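Local coordinates for Blr6230 protein (Bradyrhizobium diazoefficiens USDA 110, PDB 5NGG), which hydrolyses beta-lactam antibiotics, as expected of the zinc-dependent subclass B3 metallo-beta-lactamase known as BJP-1, at residues E125-K128 with P129-E132; G133-P137 with G138-N142; G218-D221 with D222-T226. One frame throughout, in Å; residues are numbered along the deposited sequence. Where two conformers were deposited one is given.

Contact 1: residues E125-K128 with P129-E132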
ATOM      1  N   GLU A 125       0.404  12.324   7.100  1.00 10.78           N
ATOM      2  CA  GLU A 125       0.415  12.938   8.433  1.00 11.30           C
ATOM      3  C   GLU A 125      -0.566  12.294   9.413  1.00 10.70           C
ATOM      4  O   GLU A 125      -0.231  12.096  10.578  1.00 11.52           O
ATOM      5  CB  GLU A 125       0.110  14.431   8.310  1.00 14.73           C
ATOM      6  CG  GLU A 125       0.024  15.203   9.621  1.00 19.30           C
ATOM      7  CD  GLU A 125      -0.232  16.683   9.403  0.50 26.86           C
ATOM      8  OE1 GLU A 125       0.478  17.301   8.582  0.50 26.19           O
ATOM      9  OE2 GLU A 125      -1.145  17.230  10.056  0.50 28.07           O
ATOM     10  N   ARG A 126      -1.764  11.942   8.960  1.00 11.29           N
ATOM     11  CA  ARG A 126      -2.759  11.425   9.911  1.00 11.29           C
ATOM     12  C   ARG A 126      -2.492   9.975  10.318  1.00 10.90           C
ATOM     13  O   ARG A 126      -3.091   9.477  11.263  1.00 12.62           O
ATOM     14  CB  ARG A 126      -4.168  11.590   9.379  1.00 12.87           C
ATOM     15  CG  ARG A 126      -4.561  13.067   9.244  1.00 16.98           C
ATOM     16  CD  ARG A 126      -6.057  13.271   9.346  1.00 21.36           C
ATOM     17  NE  ARG A 126      -6.765  12.500   8.352  1.00 22.37           N
ATOM     18  CZ  ARG A 126      -8.074  12.265   8.315  1.00 22.00           C
ATOM     19  NH1 ARG A 126      -8.558  11.512   7.349  1.00 21.89           N
ATOM     20  NH2 ARG A 126      -8.910  12.766   9.218  1.00 27.26           N
ATOM     21  N   ASP A 127      -1.591   9.294   9.607  1.00  9.66           N
ATOM     22  CA  ASP A 127      -1.119   7.972  10.030  1.00  9.77           C
ATOM     23  C   ASP A 127       0.083   8.017  10.970  1.00  9.91           C
ATOM     24  O   ASP A 127       0.481   6.975  11.517  1.00 10.64           O
ATOM     25  CB  ASP A 127      -0.824   7.050   8.836  1.00  9.29           C
ATOM     26  CG  ASP A 127      -2.054   6.253   8.347  1.00  9.38           C
ATOM     27  OD1 ASP A 127      -3.163   6.427   8.884  1.00 10.99           O
ATOM     28  OD2 ASP A 127      -1.888   5.474   7.387  1.00 10.24           O
ATOM     29  N   LYS A 128       0.691   9.182  11.151  1.00 11.52           N
ATOM     30  CA  LYS A 128       1.862   9.287  12.006  1.00 12.13           C
ATOM     31  C   LYS A 128       1.622   8.707  13.426  1.00 12.77           C
ATOM     32  O   LYS A 128       2.467   7.946  13.930  1.00 12.33           O
ATOM     33  CB  LYS A 128       2.358  10.731  12.054  1.00 14.36           C
ATOM     34  CG  LYS A 128       3.576  10.951  12.933  1.00 14.03           C
ATOM     35  CD  LYS A 128       4.139  12.359  12.797  1.00 18.53           C
ATOM     36  CE  LYS A 128       5.259  12.663  13.789  1.00 20.10           C
ATOM     37  NZ  LYS A 128       5.675  14.086  13.713  0.80 27.72           N
ATOM     38  N   PRO A 129       0.476   8.995  14.067  1.00 13.05           N
ATOM     39  CA  PRO A 129       0.305   8.418  15.415  1.00 12.97           C
ATOM     40  C   PRO A 129       0.240   6.892  15.426  1.00 11.53           C
ATOM     41  O   PRO A 129       0.685   6.257  16.381  1.00 11.97           O
ATOM     42  CB  PRO A 129      -1.018   9.013  15.913  1.00 14.77           C
ATOM     43  CG  PRO A 129      -1.258  10.208  15.066  1.00 17.67           C
ATOM     44  CD  PRO A 129      -0.584   9.973  13.750  1.00 15.55           C
ATOM     45  N   LEU A 130      -0.312   6.319  14.351  1.00 10.15           N
ATOM     46  CA  LEU A 130      -0.415   4.856  14.209  0.70 10.34           C
ATOM     47  C   LEU A 130       0.968   4.234  14.047  1.00  9.16           C
ATOM     48  O   LEU A 130       1.310   3.238  14.687  1.00  9.76           O
ATOM     49  CB  LEU A 130      -1.283   4.487  13.003  0.70 10.65           C
ATOM     50  CG  LEU A 130      -2.805   4.559  13.117  0.70 11.23           C
ATOM     51  CD1 LEU A 130      -3.317   5.937  13.485  0.70 11.98           C
ATOM     52  CD2 LEU A 130      -3.414   4.105  11.794  0.70 11.45           C
ATOM     53  N   LEU A 131       1.773   4.810  13.156  1.00  8.39           N
ATOM     54  CA  LEU A 131       3.140   4.332  12.930  1.00  8.47           C
ATOM     55  C   LEU A 131       3.985   4.451  14.192  1.00  8.77           C
ATOM     56  O   LEU A 131       4.739   3.526  14.522  1.00  9.30           O
ATOM     57  CB  LEU A 131       3.783   5.115  11.784  1.00  8.93           C
ATOM     58  CG  LEU A 131       3.164   4.806  10.418  1.00  9.10           C
ATOM     59  CD1 LEU A 131       3.504   5.889   9.405  1.00 10.60           C
ATOM     60  CD2 LEU A 131       3.645   3.465   9.923  1.00 10.04           C
ATOM     61  N   GLU A 132       3.879   5.595  14.853  1.00  9.40           N
ATOM     62  CA  GLU A 132       4.712   5.875  16.014  1.00 10.37           C
ATOM     63  C   GLU A 132       4.258   5.115  17.243  1.00  9.34           C
ATOM     64  O   GLU A 132       5.042   4.939  18.173  1.00 12.14           O
ATOM     65  CB  GLU A 132       4.825   7.380  16.234  1.00 11.31           C
ATOM     66  CG  GLU A 132       5.524   8.050  15.051  1.00 12.11           C
ATOM     67  CD  GLU A 132       6.168   9.390  15.309  1.00 14.17           C
ATOM     68  OE1 GLU A 132       5.884  10.023  16.341  1.00 18.65           O
ATOM     69  OE2 GLU A 132       6.928   9.810  14.416  1.00 16.20           O
TER

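Contact 2: residues G133-P137 with G138-N142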
ATOM      1  N   GLY A 133       3.014   4.653  17.268  1.00  9.71           N
ATOM      2  CA  GLY A 133       2.505   3.849  18.376  1.00 10.98           C
ATOM      3  C   GLY A 133       2.513   2.351  18.123  1.00 10.58           C
ATOM      4  O   GLY A 133       2.473   1.578  19.061  1.00 12.97           O
ATOM      5  N   GLY A 134       2.523   1.939  16.860  1.00  9.36           N
ATOM      6  CA  GLY A 134       2.501   0.513  16.517  1.00  9.68           C
ATOM      7  C   GLY A 134       1.192  -0.193  16.844  1.00  9.61           C
ATOM      8  O   GLY A 134       1.214  -1.354  17.265  1.00 11.76           O
ATOM      9  N   TYR A 135       0.057   0.486  16.634  1.00 10.09           N
ATOM     10  CA  TYR A 135      -1.260  -0.045  17.014  1.00 10.51           C
ATOM     11  C   TYR A 135      -2.288   0.181  15.906  1.00  9.27           C
ATOM     12  O   TYR A 135      -2.094   1.025  15.026  1.00 10.08           O
ATOM     13  CB  TYR A 135      -1.761   0.588  18.353  1.00 13.11           C
ATOM     14  CG  TYR A 135      -2.012   2.095  18.231  1.00 15.11           C
ATOM     15  CD1 TYR A 135      -3.195   2.590  17.690  1.00 18.39           C
ATOM     16  CD2 TYR A 135      -1.057   3.015  18.626  1.00 16.50           C
ATOM     17  CE1 TYR A 135      -3.420   3.957  17.569  1.00 20.27           C
ATOM     18  CE2 TYR A 135      -1.270   4.380  18.516  1.00 20.75           C
ATOM     19  CZ  TYR A 135      -2.445   4.854  17.977  1.00 21.12           C
ATOM     20  OH  TYR A 135      -2.652   6.218  17.861  1.00 26.64           O
ATOM     21  N   TYR A 136      -3.390  -0.564  15.985  1.00  9.69           N
ATOM     22  CA  TYR A 136      -4.518  -0.458  15.056  1.00  9.74           C
ATOM     23  C   TYR A 136      -5.508   0.581  15.587  1.00 10.05           C
ATOM     24  O   TYR A 136      -5.950   0.465  16.734  1.00 11.22           O
ATOM     25  CB  TYR A 136      -5.201  -1.831  14.885  1.00  9.79           C
ATOM     26  CG  TYR A 136      -6.089  -1.863  13.664  1.00  9.56           C
ATOM     27  CD1 TYR A 136      -7.386  -1.315  13.675  1.00  9.71           C
ATOM     28  CD2 TYR A 136      -5.623  -2.364  12.458  1.00 10.00           C
ATOM     29  CE1 TYR A 136      -8.165  -1.286  12.535  1.00  9.45           C
ATOM     30  CE2 TYR A 136      -6.412  -2.341  11.313  1.00  9.57           C
ATOM     31  CZ  TYR A 136      -7.677  -1.796  11.348  1.00  9.10           C
ATOM     32  OH  TYR A 136      -8.416  -1.782  10.194  1.00 10.13           O
ATOM     33  N   PRO A 137      -5.891   1.575  14.758  1.00 10.49           N
ATOM     34  CA  PRO A 137      -6.800   2.637  15.225  1.00 11.70           C
ATOM     35  C   PRO A 137      -8.143   2.083  15.658  1.00 12.20           C
ATOM     36  O   PRO A 137      -8.713   1.234  14.964  1.00 11.48           O
ATOM     37  CB  PRO A 137      -6.949   3.527  13.991  1.00 12.54           C
ATOM     38  CG  PRO A 137      -6.706   2.613  12.830  1.00 11.75           C
ATOM     39  CD  PRO A 137      -5.638   1.661  13.300  1.00 10.47           C
ATOM     40  N   GLY A 138      -8.656   2.557  16.797  1.00 12.77           N
ATOM     41  CA  GLY A 138      -9.918   2.065  17.347  1.00 13.79           C
ATOM     42  C   GLY A 138      -9.878   0.652  17.911  1.00 14.18           C
ATOM     43  O   GLY A 138     -10.917   0.134  18.333  1.00 16.39           O
ATOM     44  N   ASP A 139      -8.699   0.018  17.929  1.00 13.26           N
ATOM     45  CA  ASP A 139      -8.533  -1.319  18.518  1.00 13.60           C
ATOM     46  C   ASP A 139      -7.107  -1.403  19.062  1.00 13.09           C
ATOM     47  O   ASP A 139      -6.355  -2.345  18.799  1.00 12.96           O
ATOM     48  CB  ASP A 139      -8.817  -2.403  17.469  1.00 14.47           C
ATOM     49  CG  ASP A 139      -8.994  -3.795  18.063  1.00 15.51           C
ATOM     50  OD1 ASP A 139      -9.145  -3.909  19.296  1.00 17.30           O
ATOM     51  OD2 ASP A 139      -9.004  -4.766  17.264  1.00 16.22           O
ATOM     52  N   GLU A 140      -6.770  -0.398  19.863  1.00 14.10           N
ATOM     53  CA  GLU A 140      -5.384  -0.102  20.199  1.00 15.84           C
ATOM     54  C   GLU A 140      -4.753  -1.085  21.178  1.00 16.07           C
ATOM     55  O   GLU A 140      -3.526  -1.115  21.311  1.00 19.61           O
ATOM     56  CB  GLU A 140      -5.278   1.322  20.767  1.00 19.18           C
ATOM     57  CG  GLU A 140      -5.752   2.420  19.811  1.00 22.79           C
ATOM     58  CD  GLU A 140      -7.234   2.769  19.894  1.00 26.81           C
ATOM     59  OE1 GLU A 140      -8.012   2.045  20.560  1.00 26.01           O
ATOM     60  OE2 GLU A 140      -7.628   3.774  19.249  1.00 29.02           O
ATOM     61  N   LYS A 141      -5.576  -1.894  21.847  1.00 16.27           N
ATOM     62  CA  LYS A 141      -5.084  -2.907  22.790  1.00 18.97           C
ATOM     63  C   LYS A 141      -4.937  -4.285  22.150  1.00 17.32           C
ATOM     64  O   LYS A 141      -4.496  -5.232  22.806  1.00 20.74           O
ATOM     65  CB  LYS A 141      -6.014  -2.992  24.005  1.00 22.63           C
ATOM     66  CG  LYS A 141      -6.167  -1.639  24.686  1.00 27.37           C
ATOM     67  CD  LYS A 141      -6.891  -1.691  26.019  1.00 31.82           C
ATOM     68  CE  LYS A 141      -8.299  -2.241  25.879  1.00 34.52           C
ATOM     69  N   ASN A 142      -5.283  -4.408  20.865  1.00 14.33           N
ATOM     70  CA  ASN A 142      -5.211  -5.700  20.185  1.00 12.97           C
ATOM     71  C   ASN A 142      -3.776  -6.006  19.758  1.00 12.16           C
ATOM     72  O   ASN A 142      -3.273  -5.479  18.750  1.00 13.04           O
ATOM     73  CB  ASN A 142      -6.154  -5.706  18.985  1.00 13.29           C
ATOM     74  CG  ASN A 142      -6.323  -7.071  18.362  1.00 14.24           C
ATOM     75  OD1 ASN A 142      -5.494  -7.966  18.550  1.00 15.74           O
ATOM     76  ND2 ASN A 142      -7.422  -7.247  17.617  1.00 14.68           N
TER
HETATM   77  O   HOH W   1      -3.592  -2.720  17.992  1.00 14.55           O

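Contact 3: residues G218-D221 with D222-T226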
ATOM      1  N   GLY A 218     -15.055  10.535  11.086  1.00 17.07           N
ATOM      2  CA  GLY A 218     -15.148  10.964   9.690  1.00 15.87           C
ATOM      3  C   GLY A 218     -14.794   9.890   8.673  1.00 13.93           C
ATOM      4  O   GLY A 218     -14.695  10.193   7.474  1.00 14.41           O
ATOM      5  N   ILE A 219     -14.668   8.637   9.131  1.00 13.28           N
ATOM      6  CA  ILE A 219     -14.244   7.553   8.253  1.00 11.97           C
ATOM      7  C   ILE A 219     -15.155   7.362   7.034  1.00 11.77           C
ATOM      8  O   ILE A 219     -14.663   7.151   5.925  1.00 12.36           O
ATOM      9  CB  ILE A 219     -14.039   6.247   9.050  1.00 10.94           C
ATOM     10  CG1 ILE A 219     -13.423   5.160   8.177  1.00 10.57           C
ATOM     11  CG2 ILE A 219     -15.324   5.739   9.691  1.00 11.51           C
ATOM     12  CD1 ILE A 219     -12.936   3.966   8.979  1.00 10.15           C
ATOM     13  N   VAL A 220     -16.478   7.412   7.226  1.00 12.08           N
ATOM     14  CA  VAL A 220     -17.372   7.203   6.099  1.00 12.83           C
ATOM     15  C   VAL A 220     -17.148   8.271   5.001  1.00 12.65           C
ATOM     16  O   VAL A 220     -17.064   7.969   3.821  1.00 14.64           O
ATOM     17  CB  VAL A 220     -18.844   7.109   6.568  1.00 13.48           C
ATOM     18  CG1 VAL A 220     -19.806   7.167   5.381  1.00 14.29           C
ATOM     19  CG2 VAL A 220     -19.074   5.844   7.396  1.00 13.10           C
ATOM     20  N   ASP A 221     -17.129   9.540   5.410  1.00 13.64           N
ATOM     21  CA  ASP A 221     -16.890  10.639   4.487  1.00 13.81           C
ATOM     22  C   ASP A 221     -15.568  10.479   3.749  1.00 13.56           C
ATOM     23  O   ASP A 221     -15.508  10.731   2.535  1.00 14.66           O
ATOM     24  CB  ASP A 221     -16.954  11.987   5.221  1.00 16.69           C
ATOM     25  CG  ASP A 221     -18.363  12.401   5.595  1.00 19.66           C
ATOM     26  OD1 ASP A 221     -19.274  12.251   4.767  1.00 25.78           O
ATOM     27  OD2 ASP A 221     -18.536  12.904   6.713  1.00 23.38           O
ATOM     28  N   ASP A 222     -14.522  10.053   4.467  1.00 12.54           N
ATOM     29  CA  ASP A 222     -13.220   9.828   3.848  1.00 12.52           C
ATOM     30  C   ASP A 222     -13.306   8.781   2.712  1.00 11.93           C
ATOM     31  O   ASP A 222     -12.812   9.014   1.598  1.00 12.92           O
ATOM     32  CB  ASP A 222     -12.178   9.458   4.905  1.00 12.66           C
ATOM     33  CG  ASP A 222     -11.681  10.636   5.728  1.00 13.47           C
ATOM     34  OD1 ASP A 222     -11.939  11.833   5.407  1.00 17.20           O
ATOM     35  OD2 ASP A 222     -10.933  10.353   6.696  1.00 14.37           O
ATOM     36  N   TYR A 223     -13.904   7.624   2.983  1.00 10.76           N
ATOM     37  CA  TYR A 223     -14.033   6.579   1.952  1.00 11.14           C
ATOM     38  C   TYR A 223     -14.709   7.090   0.697  1.00 11.82           C
ATOM     39  O   TYR A 223     -14.285   6.877  -0.415  1.00 12.34           O
ATOM     40  CB  TYR A 223     -14.819   5.393   2.472  1.00 10.47           C
ATOM     41  CG  TYR A 223     -14.022   4.301   3.181  1.00  9.66           C
ATOM     42  CD1 TYR A 223     -13.291   3.346   2.464  1.00  9.99           C
ATOM     43  CD2 TYR A 223     -14.069   4.161   4.563  1.00 10.42           C
ATOM     44  CE1 TYR A 223     -12.626   2.319   3.111  1.00  9.50           C
ATOM     45  CE2 TYR A 223     -13.414   3.127   5.218  1.00  9.81           C
ATOM     46  CZ  TYR A 223     -12.692   2.221   4.489  1.00  8.96           C
ATOM     47  OH  TYR A 223     -12.099   1.182   5.178  1.00  8.91           O
ATOM     48  N   ARG A 224     -15.839   7.771   0.867  0.50 14.57           N
ATOM     49  CA  ARG A 224     -16.601   8.237  -0.316  0.50 15.14           C
ATOM     50  C   ARG A 224     -15.869   9.363  -1.071  0.50 14.88           C
ATOM     51  O   ARG A 224     -15.922   9.415  -2.301  0.50 15.52           O
ATOM     52  CB  ARG A 224     -18.049   8.594   0.049  0.50 15.65           C
ATOM     53  CG  ARG A 224     -18.927   7.379   0.367  0.50 16.16           C
ATOM     54  CD  ARG A 224     -20.191   7.815   1.081  0.50 16.90           C
ATOM     55  NE  ARG A 224     -21.209   6.793   1.266  0.50 17.44           N
ATOM     56  CZ  ARG A 224     -21.405   5.711   0.511  0.50 16.87           C
ATOM     57  NH1 ARG A 224     -20.644   5.450  -0.536  0.50 17.38           N
ATOM     58  NH2 ARG A 224     -22.395   4.882   0.815  0.50 17.21           N
ATOM     59  N   ALA A 225     -15.135  10.216  -0.361  1.00 15.93           N
ATOM     60  CA  ALA A 225     -14.263  11.199  -1.041  1.00 15.56           C
ATOM     61  C   ALA A 225     -13.175  10.470  -1.848  1.00 14.04           C
ATOM     62  O   ALA A 225     -12.891  10.812  -2.998  1.00 12.91           O
ATOM     63  CB  ALA A 225     -13.626  12.154  -0.040  1.00 18.09           C
ATOM     64  N   THR A 226     -12.621   9.409  -1.268  1.00 12.62           N
ATOM     65  CA  THR A 226     -11.574   8.642  -1.940  1.00 11.38           C
ATOM     66  C   THR A 226     -12.045   7.884  -3.183  1.00 11.63           C
ATOM     67  O   THR A 226     -11.353   7.888  -4.212  1.00 10.99           O
ATOM     68  CB  THR A 226     -10.901   7.731  -0.906  1.00 10.27           C
ATOM     69  OG1 THR A 226     -10.123   8.573  -0.055  1.00 10.87           O
ATOM     70  CG2 THR A 226     -10.020   6.670  -1.561  1.00 11.18           C
TER

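Contact 1: residues E125-K128 with P129-E132
K128 sends CG anti to its backbone N (chi1 180°) and runs fully extended from there, while E132, four residues on, turns CG beside its own N (chi1 -63°) and leans back along the same flank of the helix. The two chains cross at a slant rather than pairing by their charged ends. What touches is the lysine methylene: K128 CE lies 3.4 Å from E132 OE2, whereas K128 NZ stays 4.5 Å from that oxygen, too long for a salt bridge. E132 OE2 is instead hydrogen-bonded to the backbone N of V152, so the carboxylate is held by the chain leading to strand 154-156, and the ammonium would add at most a weak, longer-range attraction.

Beneath this pair the backbone changes from the 3-10 turn of 125-127 to the helix of 128-133. K128 N is bonded to E125 O, three residues back; L131 N then takes D127 O at 3.0 Å and E132 N takes K128 O at 2.9 Å, both i to i+4. P129 has no amide hydrogen to give and suits this first turn; its CD packs against R126 O at 3.6 Å.

On the buried flank D127 carries OD1 past L130, which it meets at CD2 in the modelled conformer of the leucine. That is mere packing, because the acid's bonds lie elsewhere: OD1 accepts from G180 N, and OD2 from A102 N and S178 OG. The D127 side chain is about 8 Å from a bound zinc ion. Three donors from two loops thus converge on one buried carboxylate, an arrangement consistent with a second-shell role, since A102 lies between the zinc ligands H101 and H103.

Contact 2: residues G133-P137 with G138-N142
Y135 and E140 lie side by side across a chain reversal built from two consecutive beta turns, type II over Y136-D139 and type I over D139-N142, in the long loop between helix 128-133 and strand 154-156. Their closest approach is carbon to carbon, Y135 CD1 to E140 CG at 3.3 Å, with CE1 of the same ring only slightly farther from CG. Ring and carboxylate planes are turned 48° apart, and it is CG, not the carboxylate, that touches the ring, obliquely. E140 bends at its second torsion (chi2 89°), which folds the carboxylate back over the turn and lets OE2 accept a weak hydrogen bond from G138 N (2.9 Å).

Within the type II turn D139 N donates to Y136 O over 3.0 Å, reaching the oxygen from above the carbonyl plane. G138, with its positive phi, occupies the third position of the turn. The Y136 ring brings CD1 to within 4.2 Å of the D139 CB, and P137 CD covers part of one face of the same ring, 3.4 Å above its plane.

A water spans the mouth of the reversal, accepting from Y136 N and donating to D139 O and N142 O. Farther out, Y136 stacks its ring on that of the zinc ligand H103 and bonds through OH to N208 OD1. R209 NH2 bonds to G138 O, joining the turn to another loop. These contacts place Y136 beside the metal site, its side chain about 6 Å from a bound zinc ion.

The second turn is closed by side chains as well as backbone: N142 ND2 donates to D139 OD2 at 3.0 Å along a nearly straight 168° path.

Contact 3: residues G218-D221 with D222-T226
Y223 meets I219 one helical turn back, the two side chains lying alongside each other and pointing the same way. From the start, Y223 CB sits 3.7 Å from V220 O. CG passes I219 O at 4.0 Å, and CD2 comes closer to that oxygen, 3.3 Å, bringing the carbonyl to the edge of the ring near its plane. CE2 then touches aliphatic carbon, with I219 CG1 at 3.6 Å and CD1 a little beyond. I219 reaches this edge because its CG1 stands anti to the backbone N (chi1 -173°) and the chain stays extended to CD1. At the tip, OH leaves the helix altogether and bonds to T204 O and N208 ND2, while the ring also meets F280 of helix 268-291 with the planes at about 40°.

The backbone here is the first two turns of helix 219-232. G218 is the N-cap residue, and its O accepts D222 N at 3.0 Å; Y223 N to I219 O, R224 N to V220 O and A225 N to D221 O carry the same i to i+4 pattern onward. In the modelled conformer R224 runs toward D281, with which it forms a salt bridge, and V220 packs on F280, so helix 268-291 covers this flank. D222 OD2 is held by Y216 OH and by a salt bridge to R126.

The arrangement is a helix N-terminus within the beta-alpha-beta unit of strand 193-199, helix 219-232 and strand 237-239, part of the metallo-beta-lactamase fold, with the Y223 side chain about 4 Å from that of the zinc ligand H177.

Overall arrangement
Contacts 1 and 2 follow each other along the chain: helix 128-133 runs from the first into the loop of the second, where P129 O meets the Y135 ring, and L130, in the modelled conformer, meets P137. Contact 3 opens helix 219-232 of a beta-alpha-beta unit and reaches contact 1 through the R126-D222 salt bridge; it does not touch contact 2, about 7 Å away at the nearest atoms. All three are partly buried. D127, Y136 and Y223 lie near the zinc ligands, held by polar bonds, ring stacking and a tethered phenol respectively. Contact 3 rests on regular helical bonds, contact 1 on a 3-10 to helix transition, contact 2 on turns and a water.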